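Local atomic coordinates of ribonucleoside triphosphate reductase (Lactobacillus leichmannii, PDB entry 1L1L), a protein that reduces ribonucleoside triphosphates to the corresponding deoxyribonucleotides as an allosterically regulated, monomeric, B12-dependent (class II) ribonucleotide reductase. Residues N47-N59 and T95-D107. Residues are numbered along the deposited sequence; the frame is centred on the assembly and turned at random.
Sequences NWDETVKRVVEGN and TPSGRNLWISGTD
Arg54 reaches from helix 48-59 to the C-terminal end of helix 98-103 and, with the edge of its guanidinium, binds two backbone carbonyls there, one in the last turn of the helix and one just past it. Leu101 O is gripped end-on by both terminal nitrogens, 3.0 Å from NH1 and 3.0 Å from NH2 of Arg54. The two bonds differ at the acceptor: NH2 lies in the carbonyl plane, whereas NH1 stands 50° out of it. NH1 also donates to Ser104 O at 3.0 Å, and all three bonds are moderately bent at hydrogen. Both acceptors lie close to the guanidinium plane; together with the salt bridge from NE to Glu46, this fixes the rotation of the group. Thr51 CG2 covers one face of the guanidinium, and Thr106 CG2 also packs over a face. The carbonyls at a helix C-terminus should suit the positive charge.

Ser104, the first residue to leave helical geometry, begins the tight part of the contact. With OG anti to the backbone N (chi1 -172°), its hydroxyl donates to Val55 O at 2.9 Å, in the carbonyl plane and on a lone pair; the same oxygen accepts the intrahelical bond from Asn59 N. Ser104 is the second residue of a type II beta turn from Ile103 to Thr106, within the alpha-domain family region of the reductase. The axes of helix 48-59 and helix 98-103 cross at 102°, and the turn lies against helix 48-59 where Gly58 and Gly105 bring their CA atoms to 3.8 Å. Gly105 CA directs a C-H toward Arg54 O, 3.3 Å away.

Val55 divides its methyls: CG1 meets Pro96 CG at 3.9 Å, while CG2 faces Leu101 CD2. Tyr446 of helix 436-450 touches Val55, Pro96 and Ser104, and Leu101 also packs on helix 551-557.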
loop_
_atom_site.group_PDB
_atom_site.type_symbol
_atom_site.label_atom_id
_atom_site.label_comp_id
_atom_site.label_asym_id
_atom_site.label_seq_id
_atom_site.Cartn_x
_atom_site.Cartn_y
_atom_site.Cartn_z
ATOM N N ASN A 47 1.066 -12.153 -21.393
ATOM C CA ASN A 47 2.120 -11.353 -22.012
ATOM C C ASN A 47 1.687 -9.933 -21.655
ATOM O O ASN A 47 0.528 -9.723 -21.300
ATOM C CB ASN A 47 2.144 -11.552 -23.534
ATOM C CG ASN A 47 2.547 -12.965 -23.926
ATOM O OD1 ASN A 47 3.563 -13.489 -23.458
ATOM N ND2 ASN A 47 1.756 -13.588 -24.790
ATOM N N TRP A 48 2.597 -8.969 -21.734
ATOM C CA TRP A 48 2.281 -7.590 -21.365
ATOM C C TRP A 48 1.012 -7.054 -22.040
ATOM O O TRP A 48 0.058 -6.638 -21.374
ATOM C CB TRP A 48 3.474 -6.689 -21.692
ATOM C CG TRP A 48 3.316 -5.244 -21.300
ATOM C CD1 TRP A 48 3.699 -4.159 -22.037
ATOM C CD2 TRP A 48 2.789 -4.726 -20.072
ATOM N NE1 TRP A 48 3.445 -3.003 -21.349
ATOM C CE2 TRP A 48 2.888 -3.318 -20.140
ATOM C CE3 TRP A 48 2.251 -5.312 -18.918
ATOM C CZ2 TRP A 48 2.468 -2.483 -19.098
ATOM C CZ3 TRP A 48 1.833 -4.483 -17.880
ATOM C CH2 TRP A 48 1.944 -3.082 -17.978
ATOM N N ASP A 49 0.996 -7.082 -23.368
ATOM C CA ASP A 49 -0.159 -6.582 -24.108
ATOM C C ASP A 49 -1.479 -7.146 -23.577
ATOM O O ASP A 49 -2.472 -6.424 -23.499
ATOM C CB ASP A 49 0.000 -6.914 -25.601
ATOM C CG ASP A 49 -0.205 -8.378 -25.887
ATOM O OD1 ASP A 49 -1.374 -8.795 -26.002
ATOM O OD2 ASP A 49 0.798 -9.117 -25.983
ATOM N N GLU A 50 -1.488 -8.424 -23.193
ATOM C CA GLU A 50 -2.701 -9.068 -22.685
ATOM C C GLU A 50 -3.115 -8.564 -21.312
ATOM O O GLU A 50 -4.304 -8.409 -21.023
ATOM C CB GLU A 50 -2.520 -10.576 -22.595
ATOM C CG GLU A 50 -2.187 -11.271 -23.899
ATOM C CD GLU A 50 -1.905 -12.738 -23.676
ATOM O OE1 GLU A 50 -0.919 -13.042 -22.972
ATOM O OE2 GLU A 50 -2.673 -13.584 -24.187
ATOM N N THR A 51 -2.133 -8.352 -20.444
ATOM C CA THR A 51 -2.447 -7.856 -19.116
ATOM C C THR A 51 -3.077 -6.478 -19.222
ATOM O O THR A 51 -4.131 -6.229 -18.649
ATOM C CB THR A 51 -1.178 -7.759 -18.237
ATOM O OG1 THR A 51 -0.640 -9.071 -18.037
ATOM C CG2 THR A 51 -1.508 -7.130 -16.898
ATOM N N VAL A 52 -2.432 -5.584 -19.958
ATOM C CA VAL A 52 -2.945 -4.227 -20.102
ATOM C C VAL A 52 -4.355 -4.224 -20.681
ATOM O O VAL A 52 -5.176 -3.382 -20.314
ATOM C CB VAL A 52 -2.029 -3.373 -21.003
ATOM C CG1 VAL A 52 -2.643 -1.992 -21.222
ATOM C CG2 VAL A 52 -0.653 -3.245 -20.370
ATOM N N LYS A 53 -4.638 -5.170 -21.578
ATOM C CA LYS A 53 -5.957 -5.246 -22.199
ATOM C C LYS A 53 -7.054 -5.479 -21.168
ATOM O O LYS A 53 -8.063 -4.768 -21.150
ATOM C CB LYS A 53 -5.987 -6.356 -23.262
ATOM C CG LYS A 53 -7.380 -6.698 -23.808
ATOM C CD LYS A 53 -7.281 -7.606 -25.029
ATOM C CE LYS A 53 -8.574 -8.383 -25.301
ATOM N NZ LYS A 53 -9.772 -7.518 -25.509
ATOM N N ARG A 54 -6.864 -6.466 -20.299
ATOM C CA ARG A 54 -7.878 -6.740 -19.293
ATOM C C ARG A 54 -7.923 -5.656 -18.217
ATOM O O ARG A 54 -8.971 -5.409 -17.629
ATOM C CB ARG A 54 -7.656 -8.111 -18.655
ATOM C CG ARG A 54 -6.396 -8.245 -17.840
ATOM C CD ARG A 54 -6.503 -9.458 -16.921
ATOM N NE ARG A 54 -5.216 -9.785 -16.315
ATOM C CZ ARG A 54 -4.627 -9.064 -15.368
ATOM N NH1 ARG A 54 -5.209 -7.964 -14.897
ATOM N NH2 ARG A 54 -3.447 -9.447 -14.902
ATOM N N VAL A 55 -6.797 -4.997 -17.958
ATOM C CA VAL A 55 -6.795 -3.942 -16.954
ATOM C C VAL A 55 -7.608 -2.744 -17.431
ATOM O O VAL A 55 -8.433 -2.193 -16.690
ATOM C CB VAL A 55 -5.372 -3.458 -16.638
ATOM C CG1 VAL A 55 -5.431 -2.257 -15.701
ATOM C CG2 VAL A 55 -4.578 -4.585 -16.001
ATOM N N VAL A 56 -7.356 -2.348 -18.676
ATOM C CA VAL A 56 -8.045 -1.223 -19.298
ATOM C C VAL A 56 -9.534 -1.499 -19.451
ATOM O O VAL A 56 -10.365 -0.654 -19.115
ATOM C CB VAL A 56 -7.453 -0.917 -20.689
ATOM C CG1 VAL A 56 -8.313 0.126 -21.418
ATOM C CG2 VAL A 56 -6.041 -0.403 -20.535
ATOM N N GLU A 57 -9.867 -2.675 -19.973
ATOM C CA GLU A 57 -11.262 -3.058 -20.169
ATOM C C GLU A 57 -11.979 -3.153 -18.836
ATOM O O GLU A 57 -13.144 -2.771 -18.708
ATOM C CB GLU A 57 -11.355 -4.401 -20.902
ATOM C CG GLU A 57 -11.408 -4.263 -22.418
ATOM C CD GLU A 57 -11.287 -5.588 -23.154
ATOM O OE1 GLU A 57 -11.881 -6.596 -22.714
ATOM O OE2 GLU A 57 -10.602 -5.607 -24.199
ATOM N N GLY A 58 -11.272 -3.673 -17.838
ATOM C CA GLY A 58 -11.869 -3.800 -16.528
ATOM C C GLY A 58 -12.239 -2.459 -15.927
ATOM O O GLY A 58 -13.261 -2.348 -15.254
ATOM N N ASN A 59 -11.422 -1.437 -16.163
ATOM C CA ASN A 59 -11.691 -0.116 -15.599
ATOM C C ASN A 59 -12.761 0.667 -16.357
ATOM O O ASN A 59 -13.656 1.258 -15.750
ATOM C CB ASN A 59 -10.397 0.712 -15.552
ATOM C CG ASN A 59 -10.599 2.094 -14.942
ATOM O OD1 ASN A 59 -10.829 3.077 -15.651
ATOM N ND2 ASN A 59 -10.510 2.177 -13.618
ATOM N N THR A 95 0.588 4.220 -15.135
ATOM C CA THR A 95 0.029 2.916 -14.806
ATOM C C THR A 95 -0.831 2.950 -13.549
ATOM O O THR A 95 -0.680 3.830 -12.715
ATOM C CB THR A 95 1.157 1.892 -14.582
ATOM O OG1 THR A 95 0.606 0.595 -14.318
ATOM C CG2 THR A 95 1.998 2.311 -13.402
ATOM N N PRO A 96 -1.777 2.007 -13.420
ATOM C CA PRO A 96 -2.594 2.018 -12.208
ATOM C C PRO A 96 -1.756 1.335 -11.127
ATOM O O PRO A 96 -0.584 1.022 -11.360
ATOM C CB PRO A 96 -3.816 1.204 -12.601
ATOM C CG PRO A 96 -3.267 0.236 -13.586
ATOM C CD PRO A 96 -2.328 1.074 -14.417
ATOM N N SER A 97 -2.346 1.097 -9.963
ATOM C CA SER A 97 -1.615 0.453 -8.874
ATOM C C SER A 97 -1.271 -0.998 -9.197
ATOM O O SER A 97 -1.895 -1.626 -10.057
ATOM C CB SER A 97 -2.450 0.495 -7.592
ATOM O OG SER A 97 -3.581 -0.350 -7.698
ATOM N N GLY A 98 -0.280 -1.538 -8.490
ATOM C CA GLY A 98 0.093 -2.923 -8.710
ATOM C C GLY A 98 -1.109 -3.843 -8.543
ATOM O O GLY A 98 -1.250 -4.827 -9.274
ATOM N N ARG A 99 -1.976 -3.535 -7.579
ATOM C CA ARG A 99 -3.166 -4.355 -7.351
ATOM C C ARG A 99 -4.040 -4.370 -8.592
ATOM O O ARG A 99 -4.540 -5.424 -8.987
ATOM C CB ARG A 99 -3.982 -3.824 -6.158
ATOM C CG ARG A 99 -5.444 -4.314 -6.101
ATOM C CD ARG A 99 -5.567 -5.835 -6.100
ATOM N NE ARG A 99 -5.041 -6.456 -4.885
ATOM C CZ ARG A 99 -5.684 -6.501 -3.722
ATOM N NH1 ARG A 99 -6.894 -5.962 -3.605
ATOM N NH2 ARG A 99 -5.113 -7.078 -2.672
ATOM N N ASN A 100 -4.228 -3.199 -9.192
ATOM C CA ASN A 100 -5.035 -3.091 -10.403
ATOM C C ASN A 100 -4.408 -3.935 -11.523
ATOM O O ASN A 100 -5.115 -4.658 -12.227
ATOM C CB ASN A 100 -5.138 -1.625 -10.846
ATOM C CG ASN A 100 -6.186 -0.839 -10.062
ATOM O OD1 ASN A 100 -7.281 -0.566 -10.565
ATOM N ND2 ASN A 100 -5.855 -0.471 -8.829
ATOM N N LEU A 101 -3.089 -3.854 -11.691
ATOM C CA LEU A 101 -2.445 -4.633 -12.746
ATOM C C LEU A 101 -2.665 -6.122 -12.553
ATOM O O LEU A 101 -2.756 -6.886 -13.522
ATOM C CB LEU A 101 -0.937 -4.351 -12.826
ATOM C CG LEU A 101 -0.471 -2.957 -13.243
ATOM C CD1 LEU A 101 1.042 -2.884 -13.237
ATOM C CD2 LEU A 101 -1.014 -2.632 -14.649
ATOM N N TRP A 102 -2.775 -6.539 -11.300
ATOM C CA TRP A 102 -2.962 -7.948 -11.003
ATOM C C TRP A 102 -4.399 -8.450 -11.026
ATOM O O TRP A 102 -4.633 -9.606 -11.370
ATOM C CB TRP A 102 -2.333 -8.270 -9.630
ATOM C CG TRP A 102 -2.552 -9.684 -9.161
ATOM C CD1 TRP A 102 -3.401 -10.099 -8.169
ATOM C CD2 TRP A 102 -1.915 -10.865 -9.664
ATOM N NE1 TRP A 102 -3.326 -11.467 -8.023
ATOM C CE2 TRP A 102 -2.424 -11.961 -8.929
ATOM C CE3 TRP A 102 -0.963 -11.106 -10.668
ATOM C CZ2 TRP A 102 -2.013 -13.280 -9.165
ATOM C CZ3 TRP A 102 -0.554 -12.423 -10.903
ATOM C CH2 TRP A 102 -1.081 -13.490 -10.153
ATOM N N ILE A 103 -5.361 -7.593 -10.691
ATOM C CA ILE A 103 -6.747 -8.046 -10.609
ATOM C C ILE A 103 -7.792 -7.324 -11.474
ATOM O O ILE A 103 -8.922 -7.789 -11.597
ATOM C CB ILE A 103 -7.217 -8.008 -9.125
ATOM C CG1 ILE A 103 -8.151 -9.183 -8.839
ATOM C CG2 ILE A 103 -7.901 -6.684 -8.813
ATOM C CD1 ILE A 103 -7.437 -10.513 -8.764
ATOM N N SER A 104 -7.425 -6.195 -12.064
ATOM C CA SER A 104 -8.356 -5.435 -12.890
ATOM C C SER A 104 -8.794 -6.260 -14.104
ATOM O O SER A 104 -7.955 -6.753 -14.863
ATOM C CB SER A 104 -7.691 -4.129 -13.346
ATOM O OG SER A 104 -8.602 -3.269 -14.005
ATOM N N GLY A 105 -10.108 -6.420 -14.265
ATOM C CA GLY A 105 -10.646 -7.160 -15.396
ATOM C C GLY A 105 -10.673 -8.669 -15.241
ATOM O O GLY A 105 -10.902 -9.385 -16.215
ATOM N N THR A 106 -10.447 -9.156 -14.024
ATOM C CA THR A 106 -10.441 -10.594 -13.768
ATOM C C THR A 106 -11.770 -11.077 -13.204
ATOM O O THR A 106 -12.596 -10.284 -12.760
ATOM C CB THR A 106 -9.339 -10.987 -12.765
ATOM O OG1 THR A 106 -9.586 -10.338 -11.514
ATOM C CG2 THR A 106 -7.982 -10.580 -13.282
ATOM N N ASP A 107 -11.967 -12.387 -13.221
ATOM C CA ASP A 107 -13.197 -12.968 -12.700
ATOM C C ASP A 107 -13.255 -12.768 -11.187
ATOM O O ASP A 107 -14.328 -12.559 -10.615
ATOM C CB ASP A 107 -13.265 -14.457 -13.050
ATOM C CG ASP A 107 -13.395 -14.700 -14.552
ATOM O OD1 ASP A 107 -14.435 -14.309 -15.135
ATOM O OD2 ASP A 107 -12.457 -15.277 -15.153
HETATM O O HOH W 1 -10.228 -0.228 -12.245
#